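Local atomic coordinates of phytanoyl-CoA dioxygenase (Streptomyces malaysiense, PDB entry 6ZYL), a protein that catalyses the beta-hydroxylation of thioholgamide as a non-heme monooxygenase, probably using iron and 2-oxoglutarate. Residues R145-T151 / R229-D235; R161-H167 / H212-H218. All blocks are in the same frame, centred on the assembly; numbering follows the deposited sequence.

Contact 1. Residues R145-T151 / R229-D235; sequences RVWVALT and RFNFAID. With TLA (L(+)-tartaric acid), chain B.
Arg-229 sets a face of its guanidinium against CZ2 of Trp-147 and turns its edge to a bound tartrate. NH1 donates to tartrate O4 at 2.8 Å; NH2 donates to O41, which also takes the NE1 hydrogen of Trp-147. At Phe-230, N donates to Thr-151 OG1 (3.0 Å), while O accepts from Leu-150 N and Thr-151 N. Asn-231 stacks its amide on the indole, planes 9° apart, with ND2 3.2 Å from Trp-147 CH2. Phe-232 pairs with Val-148 through two backbone bonds. Ala-233, on the face of Arg-145 and Trp-147, has its CB 4.0 Å from Arg-145 CD. Ile-234 pairs likewise with Val-146, its CD1 meeting Val-148 CG2 on the other face, that of Phe-232. Asp-235 is gripped side-on by Arg-145, whose chain leaves with CG anti to N (chi1 175°) and bends at chi3 (-72°), bringing NE to OD1 (2.7 Å) and NH2 to OD2 (2.8 Å). With a leucine in place of Arg-145, the carboxylate would probably be left without its guanidinium partner, Ser-111 still bonded to OD2. These adjacent antiparallel strands belong to the double-stranded beta-helix of 2-oxoglutarate oxygenases, and the carboxylate on Arg-229 is consistent with the co-substrate pocket.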
loop_
_atom_site.group_PDB
_atom_site.type_symbol
_atom_site.label_atom_id
_atom_site.label_comp_id
_atom_site.label_asym_id
_atom_site.label_seq_id
_atom_site.Cartn_x
_atom_site.Cartn_y
_atom_site.Cartn_z
ATOM N N ARG A 145 -6.225 1.702 0.704
ATOM C CA ARG A 145 -4.941 1.027 0.818
ATOM C C ARG A 145 -5.099 -0.176 1.740
ATOM O O ARG A 145 -5.544 -0.031 2.884
ATOM C CB ARG A 145 -3.862 1.970 1.349
ATOM C CG ARG A 145 -2.531 1.278 1.603
ATOM C CD ARG A 145 -1.403 2.278 1.809
ATOM N NE ARG A 145 -1.033 2.947 0.565
ATOM C CZ ARG A 145 0.026 3.737 0.430
ATOM N NH1 ARG A 145 0.825 3.958 1.463
ATOM N NH2 ARG A 145 0.288 4.304 -0.740
ATOM N N VAL A 146 -4.739 -1.354 1.241
ATOM C CA VAL A 146 -4.752 -2.585 2.023
ATOM C C VAL A 146 -3.348 -2.808 2.565
ATOM O O VAL A 146 -2.391 -2.952 1.796
ATOM C CB VAL A 146 -5.223 -3.782 1.182
ATOM C CG1 VAL A 146 -5.157 -5.063 2.003
ATOM C CG2 VAL A 146 -6.634 -3.538 0.665
ATOM N N TRP A 147 -3.228 -2.837 3.888
ATOM C CA TRP A 147 -1.958 -2.920 4.607
ATOM C C TRP A 147 -1.862 -4.331 5.179
ATOM O O TRP A 147 -2.427 -4.619 6.238
ATOM C CB TRP A 147 -1.928 -1.852 5.693
ATOM C CG TRP A 147 -0.614 -1.551 6.328
ATOM C CD1 TRP A 147 0.448 -0.909 5.763
ATOM C CD2 TRP A 147 -0.243 -1.830 7.681
ATOM N NE1 TRP A 147 1.466 -0.784 6.679
ATOM C CE2 TRP A 147 1.066 -1.345 7.864
ATOM C CE3 TRP A 147 -0.889 -2.451 8.755
ATOM C CZ2 TRP A 147 1.742 -1.462 9.078
ATOM C CZ3 TRP A 147 -0.216 -2.566 9.960
ATOM C CH2 TRP A 147 1.085 -2.074 10.111
ATOM N N VAL A 148 -1.156 -5.204 4.469
ATOM C CA VAL A 148 -1.100 -6.622 4.808
ATOM C C VAL A 148 0.070 -6.868 5.750
ATOM O O VAL A 148 1.207 -6.474 5.464
ATOM C CB VAL A 148 -0.974 -7.488 3.545
ATOM C CG1 VAL A 148 -0.932 -8.966 3.921
ATOM C CG2 VAL A 148 -2.113 -7.207 2.581
ATOM N N ALA A 149 -0.205 -7.541 6.865
ATOM C CA ALA A 149 0.818 -7.881 7.848
ATOM C C ALA A 149 1.481 -9.192 7.441
ATOM O O ALA A 149 0.854 -10.256 7.491
ATOM C CB ALA A 149 0.210 -7.992 9.244
ATOM N N LEU A 150 2.749 -9.118 7.032
ATOM C CA LEU A 150 3.512 -10.331 6.763
ATOM C C LEU A 150 4.122 -10.892 8.039
ATOM O O LEU A 150 4.300 -12.109 8.152
ATOM C CB LEU A 150 4.601 -10.051 5.728
ATOM C CG LEU A 150 4.107 -9.638 4.341
ATOM C CD1 LEU A 150 5.278 -9.517 3.370
ATOM C CD2 LEU A 150 3.070 -10.612 3.803
ATOM N N THR A 151 4.460 -10.024 8.989
ATOM C CA THR A 151 4.718 -10.388 10.373
ATOM C C THR A 151 3.560 -9.898 11.235
ATOM O O THR A 151 2.729 -9.097 10.798
ATOM C CB THR A 151 6.030 -9.772 10.881
ATOM O OG1 THR A 151 5.945 -8.342 10.806
ATOM C CG2 THR A 151 7.216 -10.259 10.068
ATOM N N ARG A 229 9.673 -5.914 11.248
ATOM C CA ARG A 229 8.239 -5.809 11.001
ATOM C C ARG A 229 8.027 -5.603 9.507
ATOM O O ARG A 229 8.519 -4.622 8.941
ATOM C CB ARG A 229 7.645 -4.654 11.806
ATOM C CG ARG A 229 6.142 -4.502 11.706
ATOM C CD ARG A 229 5.768 -3.035 11.533
ATOM N NE ARG A 229 5.919 -2.606 10.146
ATOM C CZ ARG A 229 5.499 -1.440 9.667
ATOM N NH1 ARG A 229 4.897 -0.569 10.463
ATOM N NH2 ARG A 229 5.678 -1.148 8.386
ATOM N N PHE A 230 7.304 -6.527 8.875
ATOM C CA PHE A 230 7.131 -6.538 7.425
ATOM C C PHE A 230 5.662 -6.329 7.088
ATOM O O PHE A 230 4.809 -7.118 7.509
ATOM C CB PHE A 230 7.614 -7.857 6.810
ATOM C CG PHE A 230 9.106 -8.006 6.765
ATOM C CD1 PHE A 230 9.827 -8.221 7.926
ATOM C CD2 PHE A 230 9.784 -7.950 5.560
ATOM C CE1 PHE A 230 11.199 -8.363 7.888
ATOM C CE2 PHE A 230 11.157 -8.088 5.514
ATOM C CZ PHE A 230 11.867 -8.296 6.681
ATOM N N ASN A 231 5.373 -5.296 6.301
ATOM C CA ASN A 231 4.019 -5.028 5.840
ATOM C C ASN A 231 4.033 -4.742 4.346
ATOM O O ASN A 231 4.947 -4.089 3.833
ATOM C CB ASN A 231 3.404 -3.862 6.609
ATOM C CG ASN A 231 3.176 -4.195 8.073
ATOM O OD1 ASN A 231 4.089 -4.092 8.893
ATOM N ND2 ASN A 231 1.960 -4.614 8.403
ATOM N N PHE A 232 3.019 -5.256 3.657
ATOM C CA PHE A 232 2.879 -5.164 2.208
ATOM C C PHE A 232 1.596 -4.390 1.932
ATOM O O PHE A 232 0.499 -4.866 2.247
ATOM C CB PHE A 232 2.853 -6.562 1.591
ATOM C CG PHE A 232 2.642 -6.577 0.110
ATOM C CD1 PHE A 232 3.619 -6.109 -0.753
ATOM C CD2 PHE A 232 1.468 -7.081 -0.423
ATOM C CE1 PHE A 232 3.421 -6.131 -2.121
ATOM C CE2 PHE A 232 1.264 -7.105 -1.788
ATOM C CZ PHE A 232 2.242 -6.631 -2.639
ATOM N N ALA A 233 1.735 -3.195 1.362
ATOM C CA ALA A 233 0.621 -2.277 1.169
ATOM C C ALA A 233 0.193 -2.263 -0.291
ATOM O O ALA A 233 1.030 -2.235 -1.197
ATOM C CB ALA A 233 1.000 -0.862 1.611
ATOM N N ILE A 234 -1.120 -2.266 -0.511
ATOM C CA ILE A 234 -1.699 -2.359 -1.844
ATOM C C ILE A 234 -2.711 -1.237 -1.998
ATOM O O ILE A 234 -3.658 -1.140 -1.210
ATOM C CB ILE A 234 -2.382 -3.715 -2.090
ATOM C CG1 ILE A 234 -1.526 -4.867 -1.571
ATOM C CG2 ILE A 234 -2.677 -3.901 -3.573
ATOM C CD1 ILE A 234 -2.310 -6.162 -1.383
ATOM N N ASP A 235 -2.522 -0.401 -3.013
ATOM C CA ASP A 235 -3.472 0.658 -3.326
ATOM C C ASP A 235 -4.477 0.144 -4.349
ATOM O O ASP A 235 -4.106 -0.184 -5.481
ATOM C CB ASP A 235 -2.754 1.893 -3.858
ATOM C CG ASP A 235 -2.013 2.640 -2.776
ATOM O OD1 ASP A 235 -2.563 2.761 -1.661
ATOM O OD2 ASP A 235 -0.879 3.095 -3.032
HETATM O O1 TLA B . 3.567 5.984 6.768
HETATM O O11 TLA B . 4.687 5.253 5.045
HETATM C C1 TLA B . 4.288 5.106 6.229
HETATM C C2 TLA B . 4.667 3.853 7.014
HETATM O O2 TLA B . 5.630 3.127 6.303
HETATM C C3 TLA B . 3.409 3.006 7.200
HETATM O O3 TLA B . 2.878 2.677 5.947
HETATM C C4 TLA B . 3.792 1.744 7.964
HETATM O O4 TLA B . 4.144 1.825 9.170
HETATM O O41 TLA B . 3.763 0.629 7.379
#

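Contact 2. Residues R161-H167 / H212-H218; sequences RYARGSH and HHLAMAH
Tyr-162 and His-218 face each other as an antiparallel non-hydrogen-bonded pair, CA atoms 4.6 Å apart, in the four-stranded minor sheet of the double-stranded beta-helix. One residue on, Ala-163 N donates to Ala-217 O at 3.0 Å, nearly along the C=O axis. Ala-163 to Ser-166 forms a type II turn, with Gly-165 at positive phi (75°), and a type I turn runs from His-213 to Met-216. Ser-166 ties the first turn to the other segment. Its OG accepts from Ala-217 N at 2.9 Å and donates in turn to a lone pair of Ala-163 O, which also takes the N-H of Ser-166.

Met-216 starts out with CG anti to its own N (chi1 167°), then bends at both following torsions and doubles back between Tyr-162 and the turn. Its CG lies 3.6 Å from Tyr-162 CD1; SD makes an oblique Met-aromatic contact with that ring and sits 3.2 Å from Ser-166 OG. The far end of Tyr-162 reaches His-212, where OH and ND1 share a hydrogen bond of 2.7 Å, and Ser-210 also bonds to the hydroxyl. His-212 NE2 and His-218 NE2 each bond to an oxygen of Asp-130. In this apo structure, His-128, Asp-130 and His-218 probably mark the iron site of the family, making His-212 a second-shell neighbour. At the other end of the contact, the side chains of His-167 and His-213 cross at about a right angle, their ring planes oblique and their NE2 atoms bonded to Arg-33 O and Gln-140 O. His-167 CD2 stands 3.7 Å above a face of the His-213 ring, toward its rim, while His-213 ND1 takes the N-H of Ala-215 at 3.0 Å.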
loop_
_atom_site.group_PDB
_atom_site.type_symbol
_atom_site.label_atom_id
_atom_site.label_comp_id
_atom_site.label_asym_id
_atom_site.label_seq_id
_atom_site.Cartn_x
_atom_site.Cartn_y
_atom_site.Cartn_z
ATOM N N ARG A 161 -0.234 3.796 13.644
ATOM C CA ARG A 161 -1.356 4.306 14.420
ATOM C C ARG A 161 -2.296 5.071 13.498
ATOM O O ARG A 161 -1.844 5.809 12.620
ATOM C CB ARG A 161 -0.909 5.254 15.537
ATOM C CG ARG A 161 0.246 4.798 16.391
ATOM C CD ARG A 161 0.324 5.650 17.660
ATOM N NE ARG A 161 0.943 6.957 17.437
ATOM C CZ ARG A 161 2.230 7.139 17.155
ATOM N NH1 ARG A 161 3.041 6.095 17.047
ATOM N NH2 ARG A 161 2.708 8.363 16.975
ATOM N N TYR A 162 -3.600 4.928 13.722
ATOM C CA TYR A 162 -4.599 5.653 12.950
ATOM C C TYR A 162 -5.219 6.768 13.786
ATOM O O TYR A 162 -5.329 6.660 15.009
ATOM C CB TYR A 162 -5.725 4.731 12.473
ATOM C CG TYR A 162 -5.371 3.761 11.374
ATOM C CD1 TYR A 162 -4.429 4.074 10.404
ATOM C CD2 TYR A 162 -6.001 2.528 11.303
ATOM C CE1 TYR A 162 -4.122 3.175 9.396
ATOM C CE2 TYR A 162 -5.706 1.632 10.306
ATOM C CZ TYR A 162 -4.768 1.954 9.356
ATOM O OH TYR A 162 -4.483 1.038 8.372
ATOM N N ALA A 163 -5.648 7.833 13.107
ATOM C CA ALA A 163 -6.435 8.910 13.708
ATOM C C ALA A 163 -7.865 8.760 13.195
ATOM O O ALA A 163 -8.173 9.148 12.064
ATOM C CB ALA A 163 -5.854 10.279 13.365
ATOM N N ARG A 164 -8.734 8.185 14.024
ATOM C CA ARG A 164 -10.108 7.912 13.619
ATOM C C ARG A 164 -10.787 9.174 13.104
ATOM O O ARG A 164 -10.700 10.241 13.718
ATOM C CB ARG A 164 -10.883 7.335 14.804
ATOM C CG ARG A 164 -12.218 6.700 14.457
ATOM C CD ARG A 164 -12.896 6.150 15.715
ATOM N NE ARG A 164 -12.576 4.742 15.951
ATOM C CZ ARG A 164 -11.823 4.297 16.952
ATOM N NH1 ARG A 164 -11.305 5.142 17.836
ATOM N NH2 ARG A 164 -11.591 2.997 17.076
ATOM N N GLY A 165 -11.456 9.045 11.961
ATOM C CA GLY A 165 -12.194 10.143 11.376
ATOM C C GLY A 165 -11.364 11.218 10.713
ATOM O O GLY A 165 -11.937 12.178 10.186
ATOM N N SER A 166 -10.038 11.086 10.701
ATOM C CA SER A 166 -9.168 12.117 10.146
ATOM C C SER A 166 -9.249 12.224 8.630
ATOM O O SER A 166 -8.552 13.068 8.054
ATOM C CB SER A 166 -7.722 11.839 10.557
ATOM O OG SER A 166 -7.311 10.552 10.119
ATOM N N HIS A 167 -10.081 11.416 7.977
ATOM C CA HIS A 167 -10.117 11.333 6.524
ATOM C C HIS A 167 -11.241 12.139 5.890
ATOM O O HIS A 167 -11.289 12.239 4.660
ATOM C CB HIS A 167 -10.282 9.871 6.096
ATOM C CG HIS A 167 -11.617 9.294 6.458
ATOM N ND1 HIS A 167 -12.068 9.225 7.759
ATOM C CD2 HIS A 167 -12.604 8.771 5.691
ATOM C CE1 HIS A 167 -13.273 8.684 7.778
ATOM N NE2 HIS A 167 -13.620 8.395 6.536
ATOM N N HIS A 212 -7.346 1.228 4.986
ATOM C CA HIS A 212 -7.564 2.604 5.400
ATOM C C HIS A 212 -7.689 3.526 4.195
ATOM O O HIS A 212 -7.204 3.231 3.099
ATOM C CB HIS A 212 -6.445 3.094 6.359
ATOM C CG HIS A 212 -5.083 3.187 5.740
ATOM N ND1 HIS A 212 -4.057 2.326 6.068
ATOM C CD2 HIS A 212 -4.562 4.073 4.859
ATOM C CE1 HIS A 212 -2.971 2.661 5.394
ATOM N NE2 HIS A 212 -3.252 3.717 4.651
ATOM N N HIS A 213 -8.404 4.625 4.426
ATOM C CA HIS A 213 -8.575 5.691 3.450
ATOM C C HIS A 213 -7.240 6.372 3.183
ATOM O O HIS A 213 -6.411 6.522 4.084
ATOM C CB HIS A 213 -9.598 6.691 3.998
ATOM C CG HIS A 213 -10.223 7.574 2.965
ATOM N ND1 HIS A 213 -9.650 8.757 2.558
ATOM C CD2 HIS A 213 -11.396 7.474 2.294
ATOM C CE1 HIS A 213 -10.426 9.335 1.659
ATOM N NE2 HIS A 213 -11.492 8.576 1.482
ATOM N N LEU A 214 -7.024 6.777 1.930
ATOM C CA LEU A 214 -5.772 7.440 1.587
ATOM C C LEU A 214 -5.632 8.807 2.248
ATOM O O LEU A 214 -4.530 9.368 2.238
ATOM C CB LEU A 214 -5.646 7.582 0.071
ATOM C CG LEU A 214 -5.476 6.273 -0.705
ATOM C CD1 LEU A 214 -5.354 6.551 -2.200
ATOM C CD2 LEU A 214 -4.274 5.482 -0.212
ATOM N N ALA A 215 -6.711 9.351 2.810
ATOM C CA ALA A 215 -6.659 10.576 3.599
ATOM C C ALA A 215 -6.614 10.295 5.096
ATOM O O ALA A 215 -6.686 11.231 5.900
ATOM C CB ALA A 215 -7.856 11.470 3.269
ATOM N N MET A 216 -6.514 9.027 5.490
ATOM C CA MET A 216 -6.357 8.682 6.895
ATOM C C MET A 216 -5.000 9.172 7.383
ATOM O O MET A 216 -3.962 8.824 6.809
ATOM C CB MET A 216 -6.486 7.172 7.088
ATOM C CG MET A 216 -6.033 6.665 8.451
ATOM S SD MET A 216 -6.892 7.427 9.840
ATOM C CE MET A 216 -8.599 7.261 9.321
ATOM N N ALA A 217 -5.006 9.991 8.431
ATOM C CA ALA A 217 -3.768 10.402 9.076
ATOM C C ALA A 217 -3.241 9.247 9.916
ATOM O O ALA A 217 -3.990 8.638 10.686
ATOM C CB ALA A 217 -3.995 11.637 9.947
ATOM N N HIS A 218 -1.956 8.936 9.761
ATOM C CA HIS A 218 -1.357 7.860 10.536
ATOM C C HIS A 218 0.106 8.176 10.803
ATOM O O HIS A 218 0.719 9.012 10.133
ATOM C CB HIS A 218 -1.495 6.499 9.831
ATOM C CG HIS A 218 -0.953 6.472 8.435
ATOM N ND1 HIS A 218 0.385 6.288 8.160
ATOM C CD2 HIS A 218 -1.571 6.586 7.236
ATOM C CE1 HIS A 218 0.569 6.304 6.851
ATOM N NE2 HIS A 218 -0.602 6.484 6.268
#

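Both contacts are buried, contact 1 nearer the middle of the chain and contact 2 some 16 Å away between centres. Contact 1 is regular strand pairing within the larger sheet, carrying a salt bridge and an amide-indole stack; contact 2 relies on a serine, a folded methionine and histidines. Residues 212-218 pass from strand 209-212 of the large sheet, next to strand 143-149 of contact 1, to strand 217-220 of the four-stranded minor sheet, which is why Arg-145 N meets His-212 O, a probable hydrogen bond of 3.0 Å; Leu-214 packs on Arg-145 and Asp-235. Contact 2 is nested in the chain between the strands of contact 1. Arg-229, Trp-147 and, from contact 2, His-218 converge on the tartrate.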